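Local structure of caspase Nc subunit 1 (Drosophila melanogaster, 2FP3) at residues A[114-122]-A[163-172]; A[124-135]-A[171-182]. The protein is the caspase-domain part of a Drosophila initiator cysteine protease that acts in the caspase activation cascade executing apoptosis, including steroid-mediated cell death during metamorphosis. The protein carries 2 engineered substitutions. All coordinates share one frame; numbering follows the deposited sequence.

Contact 1 (A[114-122]-A[163-172])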
loop_
_atom_site.group_PDB
_atom_site.type_symbol
_atom_site.label_atom_id
_atom_site.label_comp_id
_atom_site.label_asym_id
_atom_site.label_seq_id
_atom_site.Cartn_x
_atom_site.Cartn_y
_atom_site.Cartn_z
ATOM N N LEU A 114 13.574 1.450 -9.520
ATOM C CA LEU A 114 13.473 0.858 -8.188
ATOM C C LEU A 114 12.442 -0.260 -8.208
ATOM O O LEU A 114 12.677 -1.355 -7.711
ATOM C CB LEU A 114 13.003 1.889 -7.161
ATOM C CG LEU A 114 13.831 3.133 -6.877
ATOM C CD1 LEU A 114 13.121 3.935 -5.797
ATOM C CD2 LEU A 114 15.243 2.748 -6.437
ATOM N N LEU A 115 11.284 0.057 -8.776
ATOM C CA LEU A 115 10.176 -0.872 -8.863
ATOM C C LEU A 115 10.605 -2.179 -9.501
ATOM O O LEU A 115 10.355 -3.260 -8.957
ATOM C CB LEU A 115 9.032 -0.233 -9.655
ATOM C CG LEU A 115 7.781 -1.066 -9.932
ATOM C CD1 LEU A 115 7.207 -1.641 -8.644
ATOM C CD2 LEU A 115 6.764 -0.176 -10.617
ATOM N N THR A 116 11.268 -2.071 -10.647
ATOM C CA THR A 116 11.733 -3.244 -11.372
ATOM C C THR A 116 12.757 -4.035 -10.574
ATOM O O THR A 116 12.729 -5.265 -10.556
ATOM C CB THR A 116 12.368 -2.842 -12.707
ATOM O OG1 THR A 116 11.440 -2.041 -13.453
ATOM C CG2 THR A 116 12.739 -4.076 -13.504
ATOM N N MET A 117 13.663 -3.318 -9.924
ATOM C CA MET A 117 14.713 -3.928 -9.126
ATOM C C MET A 117 14.082 -4.711 -7.966
ATOM O O MET A 117 14.528 -5.801 -7.587
ATOM C CB MET A 117 15.614 -2.823 -8.577
ATOM C CG MET A 117 17.088 -3.159 -8.502
ATOM S SD MET A 117 18.029 -1.772 -7.802
ATOM C CE MET A 117 17.933 -0.567 -9.139
ATOM N N VAL A 118 13.032 -4.140 -7.401
ATOM C CA VAL A 118 12.356 -4.765 -6.290
ATOM C C VAL A 118 11.545 -5.976 -6.727
ATOM O O VAL A 118 11.705 -7.060 -6.161
ATOM C CB VAL A 118 11.471 -3.738 -5.560
ATOM C CG1 VAL A 118 10.539 -4.437 -4.586
ATOM C CG2 VAL A 118 12.370 -2.744 -4.818
ATOM N N THR A 119 10.706 -5.815 -7.747
ATOM C CA THR A 119 9.882 -6.927 -8.201
ATOM C C THR A 119 10.696 -8.048 -8.817
ATOM O O THR A 119 10.237 -9.183 -8.875
ATOM C CB THR A 119 8.778 -6.466 -9.179
ATOM O OG1 THR A 119 9.326 -5.572 -10.156
ATOM C CG2 THR A 119 7.679 -5.745 -8.417
ATOM N N SER A 120 11.909 -7.734 -9.260
ATOM C CA SER A 120 12.803 -8.738 -9.832
ATOM C C SER A 120 13.784 -9.289 -8.791
ATOM O O SER A 120 14.605 -10.165 -9.093
ATOM C CB SER A 120 13.593 -8.139 -10.988
ATOM O OG SER A 120 12.855 -8.248 -12.189
ATOM N N SER A 121 13.683 -8.776 -7.567
ATOM C CA SER A 121 14.565 -9.176 -6.481
ATOM C C SER A 121 14.381 -10.609 -5.997
ATOM O O SER A 121 13.288 -11.182 -6.057
ATOM C CB SER A 121 14.381 -8.245 -5.275
ATOM O OG SER A 121 13.307 -8.677 -4.441
ATOM N N SER A 122 15.468 -11.182 -5.506
ATOM C CA SER A 122 15.414 -12.516 -4.954
ATOM C C SER A 122 14.409 -12.433 -3.804
ATOM O O SER A 122 13.681 -13.381 -3.537
ATOM C CB SER A 122 16.795 -12.928 -4.422
ATOM O OG SER A 122 17.275 -11.982 -3.474
ATOM N N HIS A 163 2.798 -2.493 -14.614
ATOM C CA HIS A 163 4.061 -3.109 -14.270
ATOM C C HIS A 163 3.838 -4.459 -13.594
ATOM O O HIS A 163 4.701 -5.331 -13.635
ATOM C CB HIS A 163 4.865 -2.205 -13.343
ATOM C CG HIS A 163 6.167 -2.805 -12.920
ATOM N ND1 HIS A 163 6.311 -3.523 -11.754
ATOM C CD2 HIS A 163 7.364 -2.868 -13.552
ATOM C CE1 HIS A 163 7.540 -4.005 -11.685
ATOM N NE2 HIS A 163 8.199 -3.623 -12.765
ATOM N N PHE A 164 2.666 -4.637 -12.991
ATOM C CA PHE A 164 2.366 -5.870 -12.283
ATOM C C PHE A 164 1.681 -6.955 -13.089
ATOM O O PHE A 164 1.152 -7.904 -12.520
ATOM C CB PHE A 164 1.568 -5.549 -11.020
ATOM C CG PHE A 164 2.329 -4.697 -10.043
ATOM C CD1 PHE A 164 3.117 -5.282 -9.057
ATOM C CD2 PHE A 164 2.311 -3.303 -10.154
ATOM C CE1 PHE A 164 3.883 -4.490 -8.188
ATOM C CE2 PHE A 164 3.070 -2.500 -9.291
ATOM C CZ PHE A 164 3.857 -3.096 -8.308
ATOM N N GLN A 165 1.694 -6.831 -14.412
ATOM C CA GLN A 165 1.110 -7.870 -15.262
ATOM C C GLN A 165 2.032 -9.088 -15.134
ATOM O O GLN A 165 3.251 -8.938 -14.994
ATOM C CB GLN A 165 1.052 -7.405 -16.718
ATOM C CG GLN A 165 2.373 -6.865 -17.250
ATOM C CD GLN A 165 2.312 -6.513 -18.724
ATOM O OE1 GLN A 165 2.125 -7.385 -19.574
ATOM N NE2 GLN A 165 2.468 -5.232 -19.033
ATOM N N THR A 166 1.454 -10.284 -15.178
ATOM C CA THR A 166 2.227 -11.518 -15.037
ATOM C C THR A 166 3.519 -11.537 -15.856
ATOM O O THR A 166 4.541 -12.055 -15.407
ATOM C CB THR A 166 1.390 -12.740 -15.433
ATOM O OG1 THR A 166 1.224 -12.763 -16.854
ATOM C CG2 THR A 166 0.022 -12.674 -14.781
ATOM N N ALA A 167 3.475 -10.977 -17.058
ATOM C CA ALA A 167 4.658 -10.950 -17.901
ATOM C C ALA A 167 5.823 -10.244 -17.219
ATOM O O ALA A 167 6.940 -10.768 -17.174
ATOM C CB ALA A 167 4.342 -10.268 -19.222
ATOM N N LYS A 168 5.568 -9.053 -16.688
ATOM C CA LYS A 168 6.619 -8.282 -16.036
ATOM C C LYS A 168 6.941 -8.721 -14.611
ATOM O O LYS A 168 8.066 -8.552 -14.153
ATOM C CB LYS A 168 6.258 -6.799 -16.047
ATOM C CG LYS A 168 6.113 -6.214 -17.440
ATOM C CD LYS A 168 5.690 -4.753 -17.377
ATOM C CE LYS A 168 5.430 -4.160 -18.764
ATOM N NZ LYS A 168 4.834 -2.791 -18.671
ATOM N N CYS A 169 5.964 -9.284 -13.905
ATOM C CA CYS A 169 6.203 -9.721 -12.537
ATOM C C CYS A 169 5.996 -11.201 -12.316
ATOM O O CYS A 169 5.136 -11.615 -11.540
ATOM C CB CYS A 169 5.344 -8.929 -11.558
ATOM S SG CYS A 169 5.936 -7.264 -11.312
ATOM N N PRO A 170 6.834 -12.023 -12.964
ATOM C CA PRO A 170 6.766 -13.481 -12.857
ATOM C C PRO A 170 6.684 -13.914 -11.399
ATOM O O PRO A 170 5.929 -14.824 -11.050
ATOM C CB PRO A 170 8.071 -13.937 -13.500
ATOM C CG PRO A 170 8.430 -12.820 -14.428
ATOM C CD PRO A 170 8.063 -11.597 -13.662
ATOM N N TYR A 171 7.471 -13.249 -10.558
ATOM C CA TYR A 171 7.534 -13.573 -9.130
ATOM C C TYR A 171 6.272 -13.295 -8.319
ATOM O O TYR A 171 6.179 -13.737 -7.175
ATOM C CB TYR A 171 8.715 -12.840 -8.476
ATOM C CG TYR A 171 10.079 -13.195 -9.050
ATOM C CD1 TYR A 171 11.211 -12.456 -8.716
ATOM C CD2 TYR A 171 10.236 -14.279 -9.912
ATOM C CE1 TYR A 171 12.468 -12.788 -9.225
ATOM C CE2 TYR A 171 11.485 -14.622 -10.422
ATOM C CZ TYR A 171 12.595 -13.879 -10.075
ATOM O OH TYR A 171 13.828 -14.251 -10.558
ATOM N N LEU A 172 5.306 -12.571 -8.891
ATOM C CA LEU A 172 4.083 -12.259 -8.155
ATOM C C LEU A 172 2.821 -12.944 -8.676
ATOM O O LEU A 172 1.719 -12.716 -8.164
ATOM C CB LEU A 172 3.880 -10.741 -8.098
ATOM C CG LEU A 172 4.943 -9.990 -7.283
ATOM C CD1 LEU A 172 4.695 -8.500 -7.375
ATOM C CD2 LEU A 172 4.898 -10.435 -5.839
HETATM O O HOH W 1 9.846 -7.502 -12.113
#
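Within the caspase domain, the last turn of helix 108-119 sets Leu115 and Thr119 against residues 163-172, part of the connection from helix 157-162 to strand 177-181, ending in a 3-10 turn at 170-172. Leu115 lies over one face of the His163 imidazole: its CG is 3.5 Å from the ring centroid and 19° off the normal, which meets the geometry of a CH-pi contact, displaced toward the rim of the ring. With CG of Leu115 trans to the backbone N (chi1 177°), CG comes over the His163 ring and CD1 touches CZ of Phe164 at 3.7 Å. One turn later Thr119 continues the apolar surface, its CB standing 3.6 Å from SG of Cys169. The hydroxyl of Thr119 is less surely placed, because it is modelled too close to the His163 ring. A water hydrogen-bonded to Ser120 OG at 3.1 Å donates to Lys168 O at 2.9 Å and so bridges the two segments; its further bond to Thr119 OG1 is doubtful. Beyond the helix, the Tyr171 ring passes by backbone oxygens: Ser120 O is at its edge, 3.4 Å from CE1 and near the ring plane. Ser121 then occupies the N-cap position of helix 122-126. Its OG donates to Val118 O at 2.9 Å, in the carbonyl plane, and is also bonded to Val124 N, so a single side chain links the end of one helix to the start of the next. The chemistry thus grades from apolar packing at Leu115 to polar contacts at Ser120, whose hydroxyl the water links to the loop and whose carbonyl oxygen makes a C-H...O-like approach to Tyr171 CE1, weak but probably favourable.

Contact 2 (A[124-135]-A[171-182])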
loop_
_atom_site.group_PDB
_atom_site.type_symbol
_atom_site.label_atom_id
_atom_site.label_comp_id
_atom_site.label_asym_id
_atom_site.label_seq_id
_atom_site.Cartn_x
_atom_site.Cartn_y
_atom_site.Cartn_z
ATOM N N VAL A 124 11.546 -10.707 -3.465
ATOM C CA VAL A 124 10.174 -10.857 -3.911
ATOM C C VAL A 124 9.923 -12.235 -4.512
ATOM O O VAL A 124 8.807 -12.754 -4.458
ATOM C CB VAL A 124 9.817 -9.767 -4.944
ATOM C CG1 VAL A 124 8.512 -10.115 -5.630
ATOM C CG2 VAL A 124 9.704 -8.410 -4.246
ATOM N N GLN A 125 10.963 -12.826 -5.085
ATOM C CA GLN A 125 10.836 -14.137 -5.702
ATOM C C GLN A 125 10.276 -15.151 -4.719
ATOM O O GLN A 125 9.471 -16.007 -5.085
ATOM C CB GLN A 125 12.202 -14.607 -6.219
ATOM C CG GLN A 125 12.232 -16.041 -6.712
ATOM C CD GLN A 125 13.546 -16.399 -7.391
ATOM O OE1 GLN A 125 14.630 -16.084 -6.887
ATOM N NE2 GLN A 125 13.456 -17.068 -8.534
ATOM N N ASN A 126 10.681 -15.042 -3.462
ATOM C CA ASN A 126 10.219 -15.988 -2.464
ATOM C C ASN A 126 9.258 -15.437 -1.420
ATOM O O ASN A 126 8.872 -16.153 -0.490
ATOM C CB ASN A 126 11.434 -16.610 -1.782
ATOM C CG ASN A 126 12.360 -17.282 -2.775
ATOM O OD1 ASN A 126 11.911 -18.048 -3.646
ATOM N ND2 ASN A 126 13.649 -17.000 -2.665
ATOM N N THR A 127 8.860 -14.177 -1.568
ATOM C CA THR A 127 7.967 -13.591 -0.596
ATOM C C THR A 127 6.559 -14.114 -0.793
ATOM O O THR A 127 6.185 -14.539 -1.893
ATOM C CB THR A 127 7.953 -12.045 -0.677
ATOM O OG1 THR A 127 7.297 -11.532 0.485
ATOM C CG2 THR A 127 7.215 -11.557 -1.934
ATOM N N GLU A 128 5.776 -14.072 0.279
ATOM C CA GLU A 128 4.406 -14.543 0.226
ATOM C C GLU A 128 3.434 -13.440 -0.146
ATOM O O GLU A 128 2.325 -13.730 -0.585
ATOM C CB GLU A 128 3.984 -15.123 1.588
ATOM C CG GLU A 128 4.677 -16.429 1.976
ATOM C CD GLU A 128 4.359 -16.861 3.393
ATOM O OE1 GLU A 128 4.762 -16.166 4.343
ATOM O OE2 GLU A 128 3.700 -17.903 3.556
ATOM N N CYS A 129 3.845 -12.184 0.012
ATOM C CA CYS A 129 2.947 -11.059 -0.248
ATOM C C CYS A 129 3.669 -9.762 -0.636
ATOM O O CYS A 129 4.742 -9.450 -0.108
ATOM C CB CYS A 129 2.096 -10.826 1.015
ATOM S SG CYS A 129 0.990 -9.399 0.990
ATOM N N PHE A 130 3.078 -9.001 -1.552
ATOM C CA PHE A 130 3.690 -7.746 -1.971
ATOM C C PHE A 130 2.782 -6.541 -1.746
ATOM O O PHE A 130 1.638 -6.519 -2.194
ATOM C CB PHE A 130 4.069 -7.793 -3.448
ATOM C CG PHE A 130 4.718 -6.533 -3.937
ATOM C CD1 PHE A 130 6.087 -6.335 -3.778
ATOM C CD2 PHE A 130 3.951 -5.510 -4.489
ATOM C CE1 PHE A 130 6.685 -5.134 -4.157
ATOM C CE2 PHE A 130 4.539 -4.297 -4.873
ATOM C CZ PHE A 130 5.905 -4.109 -4.705
ATOM N N VAL A 131 3.299 -5.536 -1.052
ATOM C CA VAL A 131 2.542 -4.318 -0.801
ATOM C C VAL A 131 3.392 -3.120 -1.182
ATOM O O VAL A 131 4.536 -2.990 -0.743
ATOM C CB VAL A 131 2.150 -4.163 0.687
ATOM C CG1 VAL A 131 1.465 -2.821 0.904
ATOM C CG2 VAL A 131 1.211 -5.290 1.104
ATOM N N MET A 132 2.852 -2.258 -2.032
ATOM C CA MET A 132 3.579 -1.052 -2.404
ATOM C C MET A 132 2.733 0.127 -1.949
ATOM O O MET A 132 1.510 0.119 -2.113
ATOM C CB MET A 132 3.801 -0.958 -3.922
ATOM C CG MET A 132 4.444 0.380 -4.356
ATOM S SD MET A 132 4.495 0.719 -6.156
ATOM C CE MET A 132 2.777 1.036 -6.506
ATOM N N VAL A 133 3.373 1.118 -1.339
ATOM C CA VAL A 133 2.655 2.307 -0.922
ATOM C C VAL A 133 3.382 3.499 -1.515
ATOM O O VAL A 133 4.523 3.789 -1.150
ATOM C CB VAL A 133 2.588 2.466 0.611
ATOM C CG1 VAL A 133 1.785 3.708 0.956
ATOM C CG2 VAL A 133 1.931 1.245 1.241
ATOM N N LEU A 134 2.723 4.161 -2.460
ATOM C CA LEU A 134 3.290 5.329 -3.114
ATOM C C LEU A 134 2.548 6.548 -2.606
ATOM O O LEU A 134 1.336 6.668 -2.782
ATOM C CB LEU A 134 3.145 5.226 -4.634
ATOM C CG LEU A 134 3.563 6.452 -5.455
ATOM C CD1 LEU A 134 5.037 6.765 -5.212
ATOM C CD2 LEU A 134 3.314 6.192 -6.931
ATOM N N MET A 135 3.277 7.447 -1.959
ATOM C CA MET A 135 2.673 8.658 -1.428
ATOM C C MET A 135 3.235 9.882 -2.128
ATOM O O MET A 135 4.401 10.226 -1.956
ATOM C CB MET A 135 2.920 8.737 0.078
ATOM C CG MET A 135 2.259 7.599 0.813
ATOM S SD MET A 135 2.816 7.406 2.488
ATOM C CE MET A 135 4.491 6.765 2.206
ATOM N N TYR A 171 7.471 -13.249 -10.558
ATOM C CA TYR A 171 7.534 -13.573 -9.130
ATOM C C TYR A 171 6.272 -13.295 -8.319
ATOM O O TYR A 171 6.179 -13.737 -7.175
ATOM C CB TYR A 171 8.715 -12.840 -8.476
ATOM C CG TYR A 171 10.079 -13.195 -9.050
ATOM C CD1 TYR A 171 11.211 -12.456 -8.716
ATOM C CD2 TYR A 171 10.236 -14.279 -9.912
ATOM C CE1 TYR A 171 12.468 -12.788 -9.225
ATOM C CE2 TYR A 171 11.485 -14.622 -10.422
ATOM C CZ TYR A 171 12.595 -13.879 -10.075
ATOM O OH TYR A 171 13.828 -14.251 -10.558
ATOM N N LEU A 172 5.306 -12.571 -8.891
ATOM C CA LEU A 172 4.083 -12.259 -8.155
ATOM C C LEU A 172 2.821 -12.944 -8.676
ATOM O O LEU A 172 1.719 -12.716 -8.164
ATOM C CB LEU A 172 3.880 -10.741 -8.098
ATOM C CG LEU A 172 4.943 -9.990 -7.283
ATOM C CD1 LEU A 172 4.695 -8.500 -7.375
ATOM C CD2 LEU A 172 4.898 -10.435 -5.839
ATOM N N VAL A 173 2.986 -13.796 -9.686
ATOM C CA VAL A 173 1.866 -14.536 -10.251
ATOM C C VAL A 173 1.223 -15.370 -9.134
ATOM O O VAL A 173 1.910 -16.108 -8.424
ATOM C CB VAL A 173 2.351 -15.449 -11.389
ATOM C CG1 VAL A 173 1.219 -16.326 -11.884
ATOM C CG2 VAL A 173 2.908 -14.593 -12.533
ATOM N N ASN A 174 -0.090 -15.225 -8.969
ATOM C CA ASN A 174 -0.833 -15.942 -7.934
ATOM C C ASN A 174 -0.444 -15.560 -6.516
ATOM O O ASN A 174 -0.662 -16.323 -5.578
ATOM C CB ASN A 174 -0.682 -17.449 -8.101
ATOM C CG ASN A 174 -1.338 -17.954 -9.364
ATOM O OD1 ASN A 174 -0.676 -18.522 -10.233
ATOM N ND2 ASN A 174 -2.644 -17.740 -9.481
ATOM N N LYS A 175 0.158 -14.388 -6.360
ATOM C CA LYS A 175 0.529 -13.912 -5.034
ATOM C C LYS A 175 -0.277 -12.657 -4.737
ATOM O O LYS A 175 -0.622 -11.898 -5.633
ATOM C CB LYS A 175 2.023 -13.576 -4.961
ATOM C CG LYS A 175 2.946 -14.772 -4.888
ATOM C CD LYS A 175 4.387 -14.322 -4.691
ATOM C CE LYS A 175 5.367 -15.484 -4.760
ATOM N NZ LYS A 175 6.751 -15.008 -4.528
ATOM N N PRO A 176 -0.584 -12.422 -3.467
ATOM C CA PRO A 176 -1.355 -11.236 -3.069
ATOM C C PRO A 176 -0.576 -9.951 -3.356
ATOM O O PRO A 176 0.547 -9.787 -2.867
ATOM C CB PRO A 176 -1.553 -11.424 -1.566
ATOM C CG PRO A 176 -1.228 -12.875 -1.304
ATOM C CD PRO A 176 -0.201 -13.244 -2.310
ATOM N N LYS A 177 -1.163 -9.047 -4.138
ATOM C CA LYS A 177 -0.515 -7.764 -4.449
ATOM C C LYS A 177 -1.407 -6.588 -4.022
ATOM O O LYS A 177 -2.546 -6.452 -4.488
ATOM C CB LYS A 177 -0.198 -7.667 -5.947
ATOM C CG LYS A 177 0.774 -8.737 -6.444
ATOM C CD LYS A 177 1.058 -8.594 -7.930
ATOM C CE LYS A 177 -0.114 -9.056 -8.757
ATOM N NZ LYS A 177 -0.302 -10.515 -8.581
ATOM N N VAL A 178 -0.886 -5.747 -3.134
ATOM C CA VAL A 178 -1.633 -4.602 -2.630
ATOM C C VAL A 178 -0.926 -3.325 -3.037
ATOM O O VAL A 178 0.141 -3.017 -2.516
ATOM C CB VAL A 178 -1.742 -4.646 -1.076
ATOM C CG1 VAL A 178 -2.671 -3.533 -0.569
ATOM C CG2 VAL A 178 -2.266 -6.014 -0.627
ATOM N N LEU A 179 -1.519 -2.593 -3.977
ATOM C CA LEU A 179 -0.941 -1.346 -4.470
ATOM C C LEU A 179 -1.723 -0.190 -3.853
ATOM O O LEU A 179 -2.915 -0.043 -4.102
ATOM C CB LEU A 179 -1.030 -1.308 -5.997
ATOM C CG LEU A 179 -0.550 -2.571 -6.729
ATOM C CD1 LEU A 179 -0.783 -2.425 -8.227
ATOM C CD2 LEU A 179 0.923 -2.822 -6.446
ATOM N N MET A 180 -1.051 0.628 -3.047
ATOM C CA MET A 180 -1.712 1.737 -2.361
ATOM C C MET A 180 -1.252 3.136 -2.748
ATOM O O MET A 180 -0.066 3.454 -2.671
ATOM C CB MET A 180 -1.548 1.586 -0.847
ATOM C CG MET A 180 -2.084 0.291 -0.289
ATOM S SD MET A 180 -2.106 0.302 1.517
ATOM C CE MET A 180 -3.672 1.143 1.830
ATOM N N PHE A 181 -2.211 3.965 -3.148
ATOM C CA PHE A 181 -1.947 5.348 -3.532
ATOM C C PHE A 181 -2.852 6.238 -2.683
ATOM O O PHE A 181 -3.843 6.771 -3.168
ATOM C CB PHE A 181 -2.268 5.558 -5.004
ATOM C CG PHE A 181 -1.675 4.524 -5.900
ATOM C CD1 PHE A 181 -2.345 3.327 -6.143
ATOM C CD2 PHE A 181 -0.449 4.740 -6.511
ATOM C CE1 PHE A 181 -1.806 2.361 -6.985
ATOM C CE2 PHE A 181 0.099 3.777 -7.353
ATOM C CZ PHE A 181 -0.584 2.587 -7.589
ATOM N N PRO A 182 -2.518 6.401 -1.398
ATOM C CA PRO A 182 -3.308 7.222 -0.474
ATOM C C PRO A 182 -3.529 8.682 -0.885
ATOM O O PRO A 182 -4.323 9.394 -0.272
ATOM C CB PRO A 182 -2.552 7.078 0.849
ATOM C CG PRO A 182 -1.141 6.787 0.416
ATOM C CD PRO A 182 -1.329 5.842 -0.732
#
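Backbone pairing joins Phe130-Leu134 to Pro176-Met180, neighbouring parallel strands in the central sheet of the caspase fold; the axes of 130-135 and 177-181 are 4.7 Å apart and 4° from parallel. Five hydrogen bonds alternate between the two chains, from Phe130 N to Pro176 O (3.0 Å) through to Leu134 N to Met180 O.

A second, polar group brings the charged Lys175 to backbone carbonyls. Its chain runs extended beyond CG, and NZ donates to Thr127 O at 2.7 Å within the carbonyl plane and to Gln125 O at 3.0 Å from above that carbonyl's plane; a weak bond goes to Val124 O. The ammonium group therefore gathers three carbonyls as the chain leaves helix 122-126, a cluster of oxygens that would probably favour a positive charge.

Apolar and aromatic contacts flank both. Gln125 lays CB over a face of the Tyr171 ring, 3.6 Å from the centroid, and its amide stacks with planes 24° apart. Leu172 CD2 fits against Val124 CG1 at 3.6 Å, Val131 lies alongside Val178, and Met132 CE meets Phe181 CZ at 3.9 Å. The Phe181 side chain lies about 5 Å from that of Ala184, a changed residue at the position inferred to be the active site.

Strand 62-68 pairs with the other edge of 130-139, and 233-237 with that of 177-181, while helix 251-266 covers Met180 and Pro182.

How the contacts relate
Both contacts are largely buried, but contact 2 lies nearer the middle of the chain, about 8 Å from its centre to the chain centre against 16 Å for contact 1. Contact 2 is sheet core, built on regular main-chain bonds, with a lysine gripping a helix end at its outer margin. Contact 1 joins a helix end to a loop over that sheet by side-chain packing with a water beside it. Tyr171 and Leu172 belong to both, and the helices 108-119 and 122-126 follow directly in sequence. The layers meet where Phe164 CE1 lies 3.4 Å from Phe130 CE2 and Phe164 CZ 3.5 Å from Leu179 CD2.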